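Long-range contacts in cytochrome P450 reductase (Amycolatopsis methanolica 239, PDB 5OGX), which passes electrons from NADH, through FAD and a [2Fe-2S] cluster, to the partner cytochrome P450 that O-demethylates guaiacol and other lignin-derived aromatic compounds: residues W32-C37 / R88-A93; G43-Q48 / A74-A79; A132-E137 / D196-P201. All coordinates share one frame; numbering follows the deposited sequence.

In the fold
Contacts 1 and 2 both belong to the ferredoxin-like part of the chain and both touch the [2Fe-2S] cluster, while contact 3 lies in the FAD-binding part, nearer the centre of the molecule. Contact 2 is buried and joins two neighbouring strands by backbone hydrogen bonds, with cysteines of both segments on one iron. Contact 1 is only partly buried, a meeting of two loops without hydrogen bonds between them, though one loop also holds a sodium ion. Contact 3 is buried again, yet waters make its polar links. Asp196 of contact 3 accepts hydrogen bonds from Trp32 and Asn35 of contact 1, whereas contacts 2 and 3 do not touch.

Contact 1. Residues W32-C37 / R88-A93; sequences WMPNSC and RSTADA. Unlike the reference sequence in segment 88-93: Ala91 (reference Ser), Asp92 (reference Glu). With NA (sodium ion), chain D; FES (Fe2/s2 (inorganic) cluster), chain C.
Pro34 and Thr90 lie alongside with their side chains running opposite ways, the proline CG 3.7 Å from OG1 of Thr90 and almost as close to its CG2 methyl. Ser89 meets the same proline ring: with OG opposite the Ser89 N (chi1 177°), its hydroxyl reaches the Pro34 CD, OG and CD being 3.2 Å apart. Beside them Trp32 brings the six-membered end of its indole to the 90-93 turn. The carbonyl oxygen of Asp92 sits at the ring edge, 3.7 Å from Trp32 CE3, while the CB of Asp92 approaches CZ3; Pro34 N lies over one face of the indole, toward the rim. The carbonyl O of Trp32 receives a CA-H...O contact from Ala93 CA at 3.5 Å, and the Ala93 methyl packs on Met33 CB. No conventional hydrogen bond joins the two segments. In the plant-type ferredoxin fold, residues 32-37 form the approach from helix 22-28 to the cluster-binding loop, and residues 88-93 lead out of strand 85-88. At the end of this approach Cys37 SG binds FE1 of the cluster at 2.4 Å, and Cys42 binds the same iron. Nearer the contact, a sodium ion is held by Met33 SD at 2.8 Å and by Pro34 O at 3.0 Å. Asn35 donates from ND2, in its own amide plane, to Met33 O, 3.0 Å away, while its OD1 accepts from Gly195 N. The type I turn from Thr90 to Ala93 is closed by a backbone bond from Ala93 N to Thr90 O. Asp196, outside the two segments, takes hydrogen bonds from Trp32 NE1 and Asn35 N, tying the loop to the FAD-binding domain, and Arg95 makes a cation-pi contact with the indole.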
loop_
_atom_site.group_PDB
_atom_site.type_symbol
_atom_site.label_atom_id
_atom_site.label_comp_id
_atom_site.label_asym_id
_atom_site.label_seq_id
_atom_site.Cartn_x
_atom_site.Cartn_y
_atom_site.Cartn_z
ATOM N N TRP A 32 10.908 7.563 -10.509
ATOM C CA TRP A 32 10.614 6.819 -9.290
ATOM C C TRP A 32 11.576 7.163 -8.162
ATOM O O TRP A 32 12.778 7.353 -8.371
ATOM C CB TRP A 32 10.678 5.314 -9.534
ATOM C CG TRP A 32 10.367 4.556 -8.270
ATOM C CD1 TRP A 32 9.136 4.377 -7.696
ATOM C CD2 TRP A 32 11.310 3.913 -7.416
ATOM N NE1 TRP A 32 9.257 3.640 -6.529
ATOM C CE2 TRP A 32 10.588 3.336 -6.346
ATOM C CE3 TRP A 32 12.710 3.752 -7.463
ATOM C CZ2 TRP A 32 11.212 2.631 -5.313
ATOM C CZ3 TRP A 32 13.327 3.038 -6.447
ATOM C CH2 TRP A 32 12.578 2.479 -5.388
ATOM N N MET A 33 11.037 7.205 -6.957
ATOM C CA MET A 33 11.851 7.055 -5.764
ATOM C C MET A 33 10.982 6.416 -4.698
ATOM O O MET A 33 9.749 6.462 -4.793
ATOM C CB MET A 33 12.402 8.400 -5.288
ATOM C CG MET A 33 11.305 9.409 -5.042
ATOM S SD MET A 33 11.959 10.830 -4.134
ATOM C CE MET A 33 13.523 11.118 -4.992
ATOM N N PRO A 34 11.585 5.787 -3.691
ATOM C CA PRO A 34 10.789 5.006 -2.733
ATOM C C PRO A 34 9.774 5.858 -1.996
ATOM O O PRO A 34 10.025 7.013 -1.651
ATOM C CB PRO A 34 11.832 4.438 -1.761
ATOM C CG PRO A 34 13.150 4.610 -2.415
ATOM C CD PRO A 34 13.035 5.650 -3.477
ATOM N N ASN A 35 8.610 5.283 -1.775
ATOM C CA ASN A 35 7.533 5.946 -1.121
ATOM C C ASN A 35 6.510 4.933 -0.618
ATOM O O ASN A 35 6.249 4.013 -1.286
ATOM C CB ASN A 35 6.888 6.958 -2.047
ATOM C CG ASN A 35 6.164 6.339 -3.191
ATOM O OD1 ASN A 35 4.992 6.197 -3.163
ATOM N ND2 ASN A 35 6.876 6.030 -4.205
ATOM N N SER A 36 5.974 5.148 0.579
ATOM C CA SER A 36 5.044 4.153 1.105
ATOM C C SER A 36 3.961 4.759 1.988
ATOM O O SER A 36 3.325 4.003 2.734
ATOM C CB SER A 36 5.759 3.094 1.974
ATOM O OG SER A 36 6.393 2.077 1.220
ATOM N N CYS A 37 3.744 6.081 1.960
ATOM C CA CYS A 37 2.681 6.688 2.762
ATOM C C CYS A 37 2.338 8.106 2.320
ATOM O O CYS A 37 1.199 8.551 2.510
ATOM C CB CYS A 37 3.051 6.678 4.255
ATOM S SG CYS A 37 4.202 7.995 4.763
ATOM N N ARG A 88 19.927 12.615 -3.281
ATOM C CA ARG A 88 20.318 11.220 -3.416
ATOM C C ARG A 88 19.307 10.380 -2.670
ATOM O O ARG A 88 19.053 10.608 -1.481
ATOM C CB ARG A 88 21.718 10.953 -2.871
ATOM C CG ARG A 88 22.083 9.455 -2.978
ATOM C CD ARG A 88 23.450 9.162 -2.406
ATOM N NE ARG A 88 23.560 9.479 -0.984
ATOM C CZ ARG A 88 23.025 8.762 -0.002
ATOM N NH1 ARG A 88 22.334 7.659 -0.265
ATOM N NH2 ARG A 88 23.209 9.142 1.256
ATOM N N SER A 89 18.730 9.418 -3.378
ATOM C CA SER A 89 17.802 8.470 -2.785
ATOM C C SER A 89 18.493 7.113 -2.793
ATOM O O SER A 89 19.698 7.035 -2.544
ATOM C CB SER A 89 16.474 8.469 -3.563
ATOM O OG SER A 89 15.550 7.511 -3.069
ATOM N N THR A 90 17.763 6.042 -3.077
ATOM C CA THR A 90 18.408 4.744 -3.191
ATOM C C THR A 90 19.034 4.579 -4.573
ATOM O O THR A 90 18.802 5.369 -5.488
ATOM C CB THR A 90 17.394 3.626 -2.978
ATOM O OG1 THR A 90 16.381 3.780 -3.968
ATOM C CG2 THR A 90 16.749 3.711 -1.608
ATOM N N ALA A 91 19.812 3.503 -4.727
ATOM C CA ALA A 91 20.533 3.266 -5.977
ATOM C C ALA A 91 19.593 3.221 -7.175
ATOM O O ALA A 91 19.941 3.698 -8.264
ATOM C CB ALA A 91 21.325 1.964 -5.886
ATOM N N ASP A 92 18.406 2.639 -7.000
ATOM C CA ASP A 92 17.470 2.482 -8.106
ATOM C C ASP A 92 16.614 3.714 -8.360
ATOM O O ASP A 92 15.889 3.740 -9.353
ATOM C CB ASP A 92 16.537 1.290 -7.855
ATOM C CG ASP A 92 17.238 -0.039 -8.019
ATOM O OD1 ASP A 92 18.400 -0.050 -8.470
ATOM O OD2 ASP A 92 16.625 -1.075 -7.693
ATOM N N ALA A 93 16.671 4.729 -7.502
ATOM C CA ALA A 93 15.855 5.912 -7.724
ATOM C C ALA A 93 16.227 6.562 -9.050
ATOM O O ALA A 93 17.390 6.555 -9.462
ATOM C CB ALA A 93 16.036 6.908 -6.577
HETATM NA NA NA D . 12.140 9.077 -1.942
HETATM FE FE1 FES C . 6.396 7.774 3.784
HETATM FE FE2 FES C . 7.604 9.915 2.895
HETATM S S1 FES C . 7.632 9.199 4.939
HETATM S S2 FES C . 6.550 8.411 1.684
#

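Contact 2. Residues G43-Q48 / A74-A79. With FES (Fe2/s2 (inorganic) cluster), chain C.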
loop_
_atom_site.group_PDB
_atom_site.type_symbol
_atom_site.label_atom_id
_atom_site.label_comp_id
_atom_site.label_asym_id
_atom_site.label_seq_id
_atom_site.Cartn_x
_atom_site.Cartn_y
_atom_site.Cartn_z
ATOM N N GLY A 43 8.928 6.792 6.519
ATOM C CA GLY A 43 10.353 7.067 6.449
ATOM C C GLY A 43 11.081 6.535 5.229
ATOM O O GLY A 43 12.294 6.770 5.107
ATOM N N THR A 44 10.396 5.838 4.313
ATOM C CA THR A 44 11.097 5.214 3.191
ATOM C C THR A 44 11.505 6.198 2.104
ATOM O O THR A 44 12.348 5.848 1.266
ATOM C CB THR A 44 10.255 4.087 2.565
ATOM O OG1 THR A 44 9.084 4.633 1.943
ATOM C CG2 THR A 44 9.825 3.087 3.627
ATOM N N CYS A 45 10.966 7.424 2.098
ATOM C CA CYS A 45 11.348 8.404 1.087
ATOM C C CYS A 45 12.515 9.283 1.528
ATOM O O CYS A 45 12.755 10.324 0.917
ATOM C CB CYS A 45 10.162 9.287 0.725
ATOM S SG CYS A 45 9.779 10.436 2.068
ATOM N N LYS A 46 13.233 8.886 2.574
ATOM C CA LYS A 46 14.330 9.700 3.077
ATOM C C LYS A 46 15.380 9.901 1.984
ATOM O O LYS A 46 15.686 8.985 1.209
ATOM C CB LYS A 46 14.947 9.026 4.301
ATOM C CG LYS A 46 15.780 9.952 5.177
ATOM C CD LYS A 46 16.078 9.304 6.518
ATOM C CE LYS A 46 14.933 9.496 7.497
ATOM N NZ LYS A 46 15.181 8.775 8.785
ATOM N N LEU A 47 15.920 11.110 1.928
ATOM C CA LEU A 47 16.830 11.557 0.886
ATOM C C LEU A 47 18.004 12.257 1.542
ATOM O O LEU A 47 17.864 12.816 2.631
ATOM C CB LEU A 47 16.179 12.585 -0.052
ATOM C CG LEU A 47 14.929 12.335 -0.875
ATOM C CD1 LEU A 47 14.468 13.628 -1.479
ATOM C CD2 LEU A 47 15.290 11.355 -1.951
ATOM N N GLN A 48 19.152 12.257 0.867
ATOM C CA GLN A 48 20.222 13.193 1.195
ATOM C C GLN A 48 20.140 14.375 0.244
ATOM O O GLN A 48 20.106 14.195 -0.978
ATOM C CB GLN A 48 21.616 12.555 1.113
ATOM C CG GLN A 48 22.736 13.581 1.403
ATOM C CD GLN A 48 24.138 13.091 1.041
ATOM O OE1 GLN A 48 24.308 12.061 0.394
ATOM N NE2 GLN A 48 25.153 13.848 1.457
ATOM N N ALA A 74 16.346 14.642 4.409
ATOM C CA ALA A 74 14.989 15.159 4.280
ATOM C C ALA A 74 14.062 14.004 3.932
ATOM O O ALA A 74 14.507 12.913 3.579
ATOM C CB ALA A 74 14.905 16.251 3.203
ATOM N N LEU A 75 12.765 14.252 4.056
ATOM C CA LEU A 75 11.745 13.334 3.558
ATOM C C LEU A 75 11.189 13.907 2.262
ATOM O O LEU A 75 10.640 15.017 2.254
ATOM C CB LEU A 75 10.617 13.145 4.572
ATOM C CG LEU A 75 10.982 12.609 5.950
ATOM C CD1 LEU A 75 9.713 12.467 6.789
ATOM C CD2 LEU A 75 11.709 11.268 5.794
ATOM N N ALA A 76 11.321 13.147 1.171
ATOM C CA ALA A 76 10.830 13.623 -0.121
ATOM C C ALA A 76 9.353 14.009 -0.076
ATOM O O ALA A 76 8.935 14.940 -0.773
ATOM C CB ALA A 76 11.058 12.563 -1.198
ATOM N N CYS A 77 8.537 13.295 0.699
ATOM C CA CYS A 77 7.112 13.625 0.696
ATOM C C CYS A 77 6.778 14.833 1.555
ATOM O O CYS A 77 5.639 15.314 1.502
ATOM C CB CYS A 77 6.266 12.438 1.175
ATOM S SG CYS A 77 6.529 12.070 2.920
ATOM N N GLN A 78 7.733 15.350 2.334
ATOM C CA GLN A 78 7.484 16.542 3.125
ATOM C C GLN A 78 8.295 17.738 2.658
ATOM O O GLN A 78 7.906 18.876 2.928
ATOM C CB GLN A 78 7.801 16.256 4.602
ATOM C CG GLN A 78 7.032 15.068 5.119
ATOM C CD GLN A 78 5.556 15.374 5.169
ATOM O OE1 GLN A 78 5.154 16.423 5.686
ATOM N NE2 GLN A 78 4.742 14.493 4.613
ATOM N N ALA A 79 9.379 17.508 1.926
ATOM C CA ALA A 79 10.313 18.573 1.597
ATOM C C ALA A 79 9.852 19.340 0.363
ATOM O O ALA A 79 9.488 18.744 -0.656
ATOM C CB ALA A 79 11.712 17.989 1.367
HETATM FE FE1 FES C . 6.396 7.774 3.784
HETATM FE FE2 FES C . 7.604 9.915 2.895
HETATM S S1 FES C . 7.632 9.199 4.939
HETATM S S2 FES C . 6.550 8.411 1.684
#
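Cys45, the residue most covered here, meets Ala76 and Cys77 of the other segment. Its SG binds FE2 of the cluster at 2.4 Å and also accepts a nearly straight hydrogen bond from Cys77 N, with N and SG 3.4 Å apart and an N-H...S angle of 164°. Placing SG between the backbone N and the carbonyl carbon (chi1 72°) turns it to the iron. The Cys45 carbonyl continues the link: Ala76 N donates to Cys45 O over 3.2 Å, coming from well above the carbonyl plane. Leu47 follows, pairing with Ala74 as an antiparallel hydrogen-bonded pair, with Leu47 N to Ala74 O at 2.8 Å and Ala74 N to Leu47 O at 3.0 Å. Beyond the strand pair, the CD1 of Leu47 lies 3.6 Å from the CB of Ala76. Next to Leu47 and Ala74, Lys46 faces Leu75 as a non-hydrogen-bonded pair, its aliphatic chain passing the leucine CD2 before its amine reaches a salt bridge with Glu68. Past the strand, Cys77 supplies the second thiolate of FE2, and Gln78 donates from NE2 to its sulfur. Strand pairing thus leads straight into the ferredoxin cluster site, and the N-H donors directed at both sulfurs would be expected to disperse thiolate charge and so tune the cluster's reduction potential.

Contact 3. Residues A132-E137 / D196-P201; sequences AGQYVE and DFHLPP
The CA atoms of Gly133 and His198 come nearest across the two segments, 4.8 Å apart, with no direct hydrogen bond between the backbones. Two waters carry the polar links instead: one donates to Ala132 O and accepts from Leu199 N, the other donates to Gly133 O and accepts from Phe197 N. Gly133, at a positive phi of 103°, sets its CA directly against Phe197 O, 3.1 Å away, in a CA-H...O contact. Phe197 is the centre of an inverse gamma turn. Residues 132-137 run into strand 135-139 of the antiparallel sheet of the FAD-binding domain, whose Tyr135 touches FAD, and 196-201 lie in the loop that follows strand 187-194 and leads to the NAD-binding domain. Among the side chains, His198 brings its CB to Ala132 O, 3.0 Å away, and its ring lies alongside Gln134, the amide and ring planes 69° apart. Its ND1 donates in the ring plane to Leu199 O at 2.9 Å, standing above the carbonyl plane, which fixes the rotation of the imidazole. Gln134 OE1 accepts from Glu131 N and its NE2 donates to Gly195 O. The Phe197 ring meets Gly133 O at its edge and packs against Ile225 of helix 219-232.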
loop_
_atom_site.group_PDB
_atom_site.type_symbol
_atom_site.label_atom_id
_atom_site.label_comp_id
_atom_site.label_asym_id
_atom_site.label_seq_id
_atom_site.Cartn_x
_atom_site.Cartn_y
_atom_site.Cartn_z
ATOM N N ALA A 132 -0.140 -3.873 -9.341
ATOM C CA ALA A 132 -0.994 -4.406 -8.282
ATOM C C ALA A 132 -0.315 -4.246 -6.937
ATOM O O ALA A 132 0.878 -4.532 -6.805
ATOM C CB ALA A 132 -1.307 -5.880 -8.539
ATOM N N GLY A 133 -1.076 -3.777 -5.940
ATOM C CA GLY A 133 -0.547 -3.494 -4.618
ATOM C C GLY A 133 -0.321 -2.019 -4.347
ATOM O O GLY A 133 -0.134 -1.631 -3.182
ATOM N N GLN A 134 -0.317 -1.197 -5.391
ATOM C CA GLN A 134 -0.216 0.237 -5.182
ATOM C C GLN A 134 -1.532 0.776 -4.640
ATOM O O GLN A 134 -2.540 0.066 -4.571
ATOM C CB GLN A 134 0.170 0.934 -6.487
ATOM C CG GLN A 134 1.619 0.607 -6.881
ATOM C CD GLN A 134 2.124 1.539 -7.939
ATOM O OE1 GLN A 134 1.739 1.434 -9.093
ATOM N NE2 GLN A 134 2.988 2.486 -7.543
ATOM N N TYR A 135 -1.519 2.052 -4.235
ATOM C CA TYR A 135 -2.682 2.644 -3.597
ATOM C C TYR A 135 -3.002 3.984 -4.238
ATOM O O TYR A 135 -2.230 4.518 -5.039
ATOM C CB TYR A 135 -2.472 2.786 -2.072
ATOM C CG TYR A 135 -1.541 3.916 -1.622
ATOM C CD1 TYR A 135 -2.038 5.197 -1.405
ATOM C CD2 TYR A 135 -0.193 3.681 -1.362
ATOM C CE1 TYR A 135 -1.206 6.237 -0.983
ATOM C CE2 TYR A 135 0.658 4.737 -0.934
ATOM C CZ TYR A 135 0.123 5.990 -0.731
ATOM O OH TYR A 135 0.935 7.051 -0.302
ATOM N N VAL A 136 -4.177 4.513 -3.887
ATOM C CA VAL A 136 -4.595 5.828 -4.355
ATOM C C VAL A 136 -4.889 6.710 -3.154
ATOM O O VAL A 136 -5.211 6.236 -2.062
ATOM C CB VAL A 136 -5.818 5.776 -5.289
ATOM C CG1 VAL A 136 -5.465 5.041 -6.574
ATOM C CG2 VAL A 136 -7.027 5.142 -4.582
ATOM N N GLU A 137 -4.747 8.013 -3.364
ATOM C CA GLU A 137 -4.947 8.991 -2.306
ATOM C C GLU A 137 -6.251 9.734 -2.563
ATOM O O GLU A 137 -6.402 10.384 -3.607
ATOM C CB GLU A 137 -3.752 9.942 -2.278
ATOM C CG GLU A 137 -3.755 10.974 -1.190
ATOM C CD GLU A 137 -2.558 11.885 -1.364
ATOM O OE1 GLU A 137 -2.747 13.104 -1.516
ATOM O OE2 GLU A 137 -1.426 11.355 -1.404
ATOM N N ASP A 196 5.032 1.336 -2.996
ATOM C CA ASP A 196 6.036 0.370 -3.422
ATOM C C ASP A 196 5.660 -1.072 -3.094
ATOM O O ASP A 196 6.495 -1.971 -3.252
ATOM C CB ASP A 196 7.378 0.669 -2.750
ATOM C CG ASP A 196 8.043 1.876 -3.306
ATOM O OD1 ASP A 196 7.748 2.217 -4.477
ATOM O OD2 ASP A 196 8.873 2.459 -2.564
ATOM N N PHE A 197 4.445 -1.320 -2.624
ATOM C CA PHE A 197 4.054 -2.654 -2.166
ATOM C C PHE A 197 3.547 -3.463 -3.358
ATOM O O PHE A 197 2.348 -3.683 -3.530
ATOM C CB PHE A 197 2.985 -2.515 -1.083
ATOM C CG PHE A 197 2.659 -3.796 -0.340
ATOM C CD1 PHE A 197 3.623 -4.478 0.394
ATOM C CD2 PHE A 197 1.353 -4.251 -0.311
ATOM C CE1 PHE A 197 3.291 -5.627 1.123
ATOM C CE2 PHE A 197 1.006 -5.400 0.404
ATOM C CZ PHE A 197 1.980 -6.088 1.122
ATOM N N HIS A 198 4.479 -3.920 -4.198
ATOM C CA HIS A 198 4.076 -4.642 -5.402
ATOM C C HIS A 198 5.166 -5.627 -5.791
ATOM O O HIS A 198 6.288 -5.561 -5.297
ATOM C CB HIS A 198 3.762 -3.675 -6.555
ATOM C CG HIS A 198 4.907 -2.782 -6.926
ATOM N ND1 HIS A 198 5.986 -3.226 -7.664
ATOM C CD2 HIS A 198 5.142 -1.473 -6.661
ATOM C CE1 HIS A 198 6.840 -2.226 -7.835
ATOM N NE2 HIS A 198 6.356 -1.151 -7.232
ATOM N N LEU A 199 4.821 -6.538 -6.712
ATOM C CA LEU A 199 5.757 -7.547 -7.168
ATOM C C LEU A 199 6.918 -6.921 -7.939
ATOM O O LEU A 199 6.761 -5.886 -8.591
ATOM C CB LEU A 199 5.043 -8.541 -8.089
ATOM C CG LEU A 199 4.014 -9.418 -7.371
ATOM C CD1 LEU A 199 3.057 -10.095 -8.353
ATOM C CD2 LEU A 199 4.740 -10.460 -6.553
ATOM N N PRO A 200 8.076 -7.564 -7.918
ATOM C CA PRO A 200 9.170 -7.161 -8.804
ATOM C C PRO A 200 8.794 -7.402 -10.255
ATOM O O PRO A 200 7.768 -8.047 -10.538
ATOM C CB PRO A 200 10.326 -8.071 -8.360
ATOM C CG PRO A 200 9.666 -9.272 -7.821
ATOM C CD PRO A 200 8.391 -8.784 -7.157
ATOM N N PRO A 201 9.571 -6.880 -11.204
ATOM C CA PRO A 201 9.279 -7.150 -12.611
ATOM C C PRO A 201 9.229 -8.640 -12.869
ATOM O O PRO A 201 9.901 -9.429 -12.178
ATOM C CB PRO A 201 10.455 -6.491 -13.350
ATOM C CG PRO A 201 10.985 -5.465 -12.408
ATOM C CD PRO A 201 10.749 -6.008 -11.029
HETATM O O HOH W 1 2.263 -6.476 -8.043
HETATM O O HOH W 2 1.952 0.261 -2.393
#